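PDB 3DOH: esterase from Thermotoga maritima, which is an esterase that probably hydrolyses carboxylic esters, and joins an immunoglobulin-like domain to an alpha/beta-hydrolase domain in one thermostable chain. Local coordinates for residues Arg264-Gly269 against Trp374-Ser379; Ala291-Gly296 against Ile309-Phe314. All coordinates share one frame; numbering follows the deposited sequence.

Contact 1. Residues Arg264-Gly269 against Trp374-Ser379; sequences RIYITG and WLFEQS
Leu375 covers one face of the Tyr266 ring: its CG stands 4.0 Å from the ring centroid as a CH-pi contact, while CD1 and CD2 both reach Tyr266 CB. The backbone oxygen Arg264 O lies over the centre of the opposite face, so the phenol is sandwiched. Leu375 O also sits over the ring, 3.3 Å from Tyr266 CZ. Phe376 meets the same ring obliquely, planes at 80°, with its CD1 3.5 Å from Tyr266 CE2. Gln378 contributes its backbone: Tyr266 OH donates a hydrogen bond to Gln378 O, modelled at a doubtfully short 2.4 Å. Bends at chi2 and chi3 bring Arg264 CD to 3.2 Å from Gln378 O and turn NH1, in the guanidinium plane, toward the same hydroxyl, to which it donates. Bent in turn at chi2 (-51°), the Gln378 side chain folds back on the helix end, where NE2 bonds to Trp374 O at 3.1 Å. Ser379 closes the contact, its CB 3.9 Å from Arg264 CD. Leu375 also touches Ile292 and Trp203, and Phe376 stacks on His212. The end of helix 369-376 and the tail after it thus pack on the Tyr266 side of strand 264-270, whereas Ile267 points away and its side chain packs on helix 272-283. Strands 174-180 and 290-294 flank this strand in the central sheet of the alpha/beta-hydrolase fold, which has helices on both sides.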
loop_
_atom_site.group_PDB
_atom_site.type_symbol
_atom_site.label_atom_id
_atom_site.label_comp_id
_atom_site.label_asym_id
_atom_site.label_seq_id
_atom_site.Cartn_x
_atom_site.Cartn_y
_atom_site.Cartn_z
ATOM N N ARG A 264 -7.254 -39.950 37.487
ATOM C CA ARG A 264 -6.953 -38.998 36.425
ATOM C C ARG A 264 -7.988 -37.881 36.386
ATOM O O ARG A 264 -8.594 -37.621 35.347
ATOM C CB ARG A 264 -6.893 -39.708 35.071
ATOM C CG ARG A 264 -6.004 -40.941 35.055
ATOM C CD ARG A 264 -5.213 -41.034 33.760
ATOM N NE ARG A 264 -5.813 -41.975 32.820
ATOM C CZ ARG A 264 -5.815 -41.816 31.500
ATOM N NH1 ARG A 264 -5.248 -40.747 30.960
ATOM N NH2 ARG A 264 -6.385 -42.724 30.721
ATOM N N ILE A 265 -8.187 -37.224 37.524
ATOM C CA ILE A 265 -8.967 -35.995 37.561
ATOM C C ILE A 265 -7.960 -34.843 37.473
ATOM O O ILE A 265 -7.221 -34.562 38.430
ATOM C CB ILE A 265 -9.883 -35.888 38.830
ATOM C CG1 ILE A 265 -10.946 -36.984 38.796
ATOM C CG2 ILE A 265 -10.598 -34.519 38.892
ATOM C CD1 ILE A 265 -11.565 -37.214 40.159
ATOM N N TYR A 266 -7.907 -34.224 36.308
ATOM C CA TYR A 266 -6.970 -33.168 36.026
ATOM C C TYR A 266 -7.697 -31.871 36.264
ATOM O O TYR A 266 -8.916 -31.831 36.337
ATOM C CB TYR A 266 -6.573 -33.267 34.586
ATOM C CG TYR A 266 -6.020 -34.638 34.169
ATOM C CD1 TYR A 266 -4.984 -35.235 34.871
ATOM C CD2 TYR A 266 -6.488 -35.303 33.024
ATOM C CE1 TYR A 266 -4.459 -36.458 34.480
ATOM C CE2 TYR A 266 -5.955 -36.531 32.626
ATOM C CZ TYR A 266 -4.943 -37.096 33.366
ATOM O OH TYR A 266 -4.370 -38.321 33.009
ATOM N N ILE A 267 -6.962 -30.791 36.412
ATOM C CA ILE A 267 -7.600 -29.504 36.661
ATOM C C ILE A 267 -6.786 -28.328 36.116
ATOM O O ILE A 267 -5.575 -28.272 36.320
ATOM C CB ILE A 267 -7.885 -29.288 38.172
ATOM C CG1 ILE A 267 -8.660 -27.983 38.400
ATOM C CG2 ILE A 267 -6.588 -29.363 38.993
ATOM C CD1 ILE A 267 -9.475 -28.001 39.684
ATOM N N THR A 268 -7.471 -27.409 35.439
ATOM C CA THR A 268 -6.873 -26.232 34.877
ATOM C C THR A 268 -7.881 -25.083 34.924
ATOM O O THR A 268 -9.100 -25.305 34.936
ATOM C CB THR A 268 -6.369 -26.476 33.393
ATOM O OG1 THR A 268 -5.798 -25.262 32.850
ATOM C CG2 THR A 268 -7.512 -26.946 32.503
ATOM N N GLY A 269 -7.356 -23.865 34.949
ATOM C CA GLY A 269 -8.147 -22.669 34.894
ATOM C C GLY A 269 -7.202 -21.496 34.701
ATOM O O GLY A 269 -5.995 -21.638 34.851
ATOM N N TRP A 374 0.789 -33.960 27.485
ATOM C CA TRP A 374 1.415 -34.132 28.767
ATOM C C TRP A 374 0.381 -34.359 29.872
ATOM O O TRP A 374 0.590 -35.165 30.778
ATOM C CB TRP A 374 2.252 -32.909 29.084
ATOM C CG TRP A 374 2.762 -32.891 30.513
ATOM C CD1 TRP A 374 3.926 -33.462 30.977
ATOM C CD2 TRP A 374 2.130 -32.279 31.673
ATOM N NE1 TRP A 374 4.060 -33.217 32.327
ATOM C CE2 TRP A 374 2.979 -32.497 32.776
ATOM C CE3 TRP A 374 0.962 -31.531 31.869
ATOM C CZ2 TRP A 374 2.669 -32.029 34.070
ATOM C CZ3 TRP A 374 0.662 -31.065 33.168
ATOM C CH2 TRP A 374 1.506 -31.324 34.237
ATOM N N LEU A 375 -0.746 -33.654 29.814
ATOM C CA LEU A 375 -1.677 -33.759 30.928
ATOM C C LEU A 375 -2.164 -35.188 30.938
ATOM O O LEU A 375 -2.216 -35.814 32.001
ATOM C CB LEU A 375 -2.818 -32.762 30.818
ATOM C CG LEU A 375 -3.890 -32.686 31.915
ATOM C CD1 LEU A 375 -3.403 -31.882 33.107
ATOM C CD2 LEU A 375 -5.081 -32.014 31.322
ATOM N N PHE A 376 -2.434 -35.716 29.743
ATOM C CA PHE A 376 -2.958 -37.076 29.628
ATOM C C PHE A 376 -1.998 -38.210 29.992
ATOM O O PHE A 376 -2.449 -39.324 30.269
ATOM C CB PHE A 376 -3.699 -37.337 28.296
ATOM C CG PHE A 376 -5.010 -36.648 28.234
ATOM C CD1 PHE A 376 -6.021 -36.981 29.124
ATOM C CD2 PHE A 376 -5.231 -35.619 27.344
ATOM C CE1 PHE A 376 -7.245 -36.322 29.107
ATOM C CE2 PHE A 376 -6.472 -34.953 27.337
ATOM C CZ PHE A 376 -7.470 -35.304 28.233
ATOM N N GLU A 377 -0.698 -37.964 30.005
ATOM C CA GLU A 377 0.177 -39.037 30.495
ATOM C C GLU A 377 0.300 -39.020 32.024
ATOM O O GLU A 377 1.068 -39.796 32.599
ATOM C CB GLU A 377 1.507 -39.091 29.761
ATOM C CG GLU A 377 1.980 -37.726 29.296
ATOM C CD GLU A 377 2.994 -37.781 28.143
ATOM O OE1 GLU A 377 4.164 -37.343 28.326
ATOM O OE2 GLU A 377 2.614 -38.261 27.052
ATOM N N GLN A 378 -0.478 -38.170 32.704
ATOM C CA GLN A 378 -0.412 -38.163 34.175
ATOM C C GLN A 378 -1.500 -39.025 34.821
ATOM O O GLN A 378 -2.527 -39.308 34.198
ATOM C CB GLN A 378 -0.415 -36.759 34.743
ATOM C CG GLN A 378 0.573 -35.800 34.129
ATOM C CD GLN A 378 2.026 -36.294 34.044
ATOM O OE1 GLN A 378 2.589 -36.865 34.988
ATOM N NE2 GLN A 378 2.638 -36.041 32.905
ATOM N N SER A 379 -1.248 -39.438 36.066
ATOM C CA SER A 379 -2.088 -40.380 36.838
ATOM C C SER A 379 -1.484 -40.597 38.235
ATOM O O SER A 379 -0.363 -40.158 38.483
ATOM C CB SER A 379 -2.172 -41.737 36.128
ATOM O OG SER A 379 -2.775 -42.694 36.973
#

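Contact 2. Residues Ala291-Gly296 against Ile309-Phe314; sequences AIPICG and IPIWVF
Cys295 N donates to Phe314 O at 2.9 Å with an N-H...O angle of 166°; at the other end of the strand pair, Ala291 N bonds to Pro310 O and Trp312 N returns the bond to Ala291 O, both at 3.1 Å. Between them Pro293 has no N-H to give, and the bond from Phe314 N to Pro293 O is weak at 3.5 Å. Trp312 O instead faces the CA of Ile292 in a CA-H...O contact. The strands run parallel, 14° apart, as neighbours in the central sheet of the alpha/beta-hydrolase fold; beyond Ile294, the side chain of Cys295 touches Asp319, probably the acid of a Ser-His-Asp triad. On one face Pro293 meets Ile311 and Val313 at about a right angle, CD 3.9 Å from Ile311 CG2, and all three rest on Trp278 of helix 272-283. With an alanine here, CG and CD are gone, and a gap would probably open between Ile311, Val313 and Trp278. On the other face, with Ile292 CG1 beside the backbone N (chi1 -55°), CG2 reaches Phe314 CD1 at 3.6 Å; Ile294 CG1 lies against Phe314 CB, and helix 362-366 adds Tyr366 on Ile294 and Thr365 on Phe314.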
loop_
_atom_site.group_PDB
_atom_site.type_symbol
_atom_site.label_atom_id
_atom_site.label_comp_id
_atom_site.label_asym_id
_atom_site.label_seq_id
_atom_site.Cartn_x
_atom_site.Cartn_y
_atom_site.Cartn_z
ATOM N N ALA A 291 -2.253 -30.615 37.246
ATOM C CA ALA A 291 -2.873 -29.311 37.192
ATOM C C ALA A 291 -2.173 -28.453 36.143
ATOM O O ALA A 291 -0.956 -28.566 35.972
ATOM C CB ALA A 291 -2.751 -28.669 38.535
ATOM N N ILE A 292 -2.922 -27.611 35.433
ATOM C CA ILE A 292 -2.343 -26.529 34.615
ATOM C C ILE A 292 -2.975 -25.197 35.061
ATOM O O ILE A 292 -4.049 -24.804 34.567
ATOM C CB ILE A 292 -2.534 -26.766 33.088
ATOM C CG1 ILE A 292 -1.975 -28.131 32.688
ATOM C CG2 ILE A 292 -1.978 -25.602 32.243
ATOM C CD1 ILE A 292 -2.441 -28.620 31.280
ATOM N N PRO A 293 -2.347 -24.517 36.025
ATOM C CA PRO A 293 -2.706 -23.168 36.442
ATOM C C PRO A 293 -2.104 -22.029 35.608
ATOM O O PRO A 293 -0.886 -21.788 35.657
ATOM C CB PRO A 293 -2.155 -23.102 37.849
ATOM C CG PRO A 293 -1.002 -24.017 37.845
ATOM C CD PRO A 293 -1.288 -25.089 36.861
ATOM N N ILE A 294 -2.979 -21.304 34.911
ATOM C CA ILE A 294 -2.602 -20.266 33.970
ATOM C C ILE A 294 -2.855 -18.912 34.595
ATOM O O ILE A 294 -3.985 -18.638 35.020
ATOM C CB ILE A 294 -3.415 -20.394 32.656
ATOM C CG1 ILE A 294 -3.132 -21.729 32.017
ATOM C CG2 ILE A 294 -3.038 -19.302 31.659
ATOM C CD1 ILE A 294 -4.250 -22.202 31.195
ATOM N N CYS A 295 -1.822 -18.076 34.637
ATOM C CA CYS A 295 -1.896 -16.785 35.305
ATOM C C CYS A 295 -2.768 -16.874 36.548
ATOM O O CYS A 295 -3.930 -16.468 36.531
ATOM C CB CYS A 295 -2.444 -15.719 34.353
ATOM S SG CYS A 295 -3.963 -16.195 33.494
ATOM N N GLY A 296 -2.205 -17.406 37.627
ATOM C CA GLY A 296 -2.856 -17.321 38.921
ATOM C C GLY A 296 -1.874 -17.081 40.051
ATOM O O GLY A 296 -0.734 -16.678 39.819
ATOM N N ILE A 309 2.265 -33.763 42.873
ATOM C CA ILE A 309 1.367 -33.513 41.747
ATOM C C ILE A 309 2.088 -32.895 40.532
ATOM O O ILE A 309 2.682 -31.823 40.642
ATOM C CB ILE A 309 0.184 -32.647 42.189
ATOM C CG1 ILE A 309 -0.461 -33.284 43.425
ATOM C CG2 ILE A 309 -0.830 -32.498 41.058
ATOM C CD1 ILE A 309 -1.570 -32.459 44.052
ATOM N N PRO A 310 2.091 -33.587 39.375
ATOM C CA PRO A 310 2.638 -32.924 38.152
ATOM C C PRO A 310 1.894 -31.624 37.801
ATOM O O PRO A 310 0.667 -31.605 37.722
ATOM C CB PRO A 310 2.456 -33.982 37.040
ATOM C CG PRO A 310 2.352 -35.335 37.794
ATOM C CD PRO A 310 1.665 -34.981 39.121
ATOM N N ILE A 311 2.642 -30.538 37.611
ATOM C CA ILE A 311 2.038 -29.228 37.445
ATOM C C ILE A 311 2.773 -28.505 36.337
ATOM O O ILE A 311 3.985 -28.428 36.356
ATOM C CB ILE A 311 2.164 -28.391 38.780
ATOM C CG1 ILE A 311 1.328 -29.049 39.893
ATOM C CG2 ILE A 311 1.770 -26.922 38.560
ATOM C CD1 ILE A 311 1.429 -28.410 41.271
ATOM N N TRP A 312 2.055 -27.941 35.372
ATOM C CA TRP A 312 2.714 -27.155 34.338
ATOM C C TRP A 312 2.087 -25.768 34.381
ATOM O O TRP A 312 0.938 -25.568 33.988
ATOM C CB TRP A 312 2.592 -27.829 32.978
ATOM C CG TRP A 312 3.384 -27.188 31.895
ATOM C CD1 TRP A 312 3.872 -25.922 31.883
ATOM C CD2 TRP A 312 3.738 -27.763 30.625
ATOM N NE1 TRP A 312 4.530 -25.672 30.700
ATOM C CE2 TRP A 312 4.464 -26.788 29.913
ATOM C CE3 TRP A 312 3.519 -29.011 30.027
ATOM C CZ2 TRP A 312 4.980 -27.019 28.630
ATOM C CZ3 TRP A 312 4.028 -29.247 28.743
ATOM C CH2 TRP A 312 4.744 -28.254 28.062
ATOM N N VAL A 313 2.853 -24.825 34.914
ATOM C CA VAL A 313 2.439 -23.443 35.068
ATOM C C VAL A 313 2.705 -22.620 33.781
ATOM O O VAL A 313 3.695 -22.833 33.082
ATOM C CB VAL A 313 3.230 -22.834 36.228
ATOM C CG1 VAL A 313 2.751 -21.416 36.559
ATOM C CG2 VAL A 313 3.131 -23.717 37.449
ATOM N N PHE A 314 1.813 -21.684 33.475
ATOM C CA PHE A 314 1.937 -20.802 32.320
ATOM C C PHE A 314 1.607 -19.376 32.816
ATOM O O PHE A 314 0.695 -19.200 33.665
ATOM C CB PHE A 314 0.950 -21.210 31.197
ATOM C CG PHE A 314 1.264 -22.530 30.530
ATOM C CD1 PHE A 314 0.877 -23.741 31.112
ATOM C CD2 PHE A 314 1.954 -22.573 29.313
ATOM C CE1 PHE A 314 1.182 -24.985 30.468
ATOM C CE2 PHE A 314 2.255 -23.820 28.676
ATOM C CZ PHE A 314 1.873 -25.010 29.250
#

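In the fold
Contact 2 is wholly buried and joins two neighbouring strands of the sheet; contact 1 is partly buried and lays the chain's C-terminal helix end on that sheet, with Ser379 exposed. Their chemistry follows: parallel-strand backbone bonds, interrupted at Pro293, and apolar packing of isoleucines, Val313, Pro293 and the Phe314 ring in contact 2; a tyrosine hydroxyl, an arginine and aromatic rings in contact 1. The two meet directly, since strands 264-270 and 290-294 are adjacent: Ile267 O with Ile292 N, and Thr268 OG1 with Ile292 O, are probable hydrogen bonds. Trp374 and Gln378 of contact 1 also pack on Pro310 of contact 2. Strand 264-270 leads to Ser271, the probable nucleophile on its elbow.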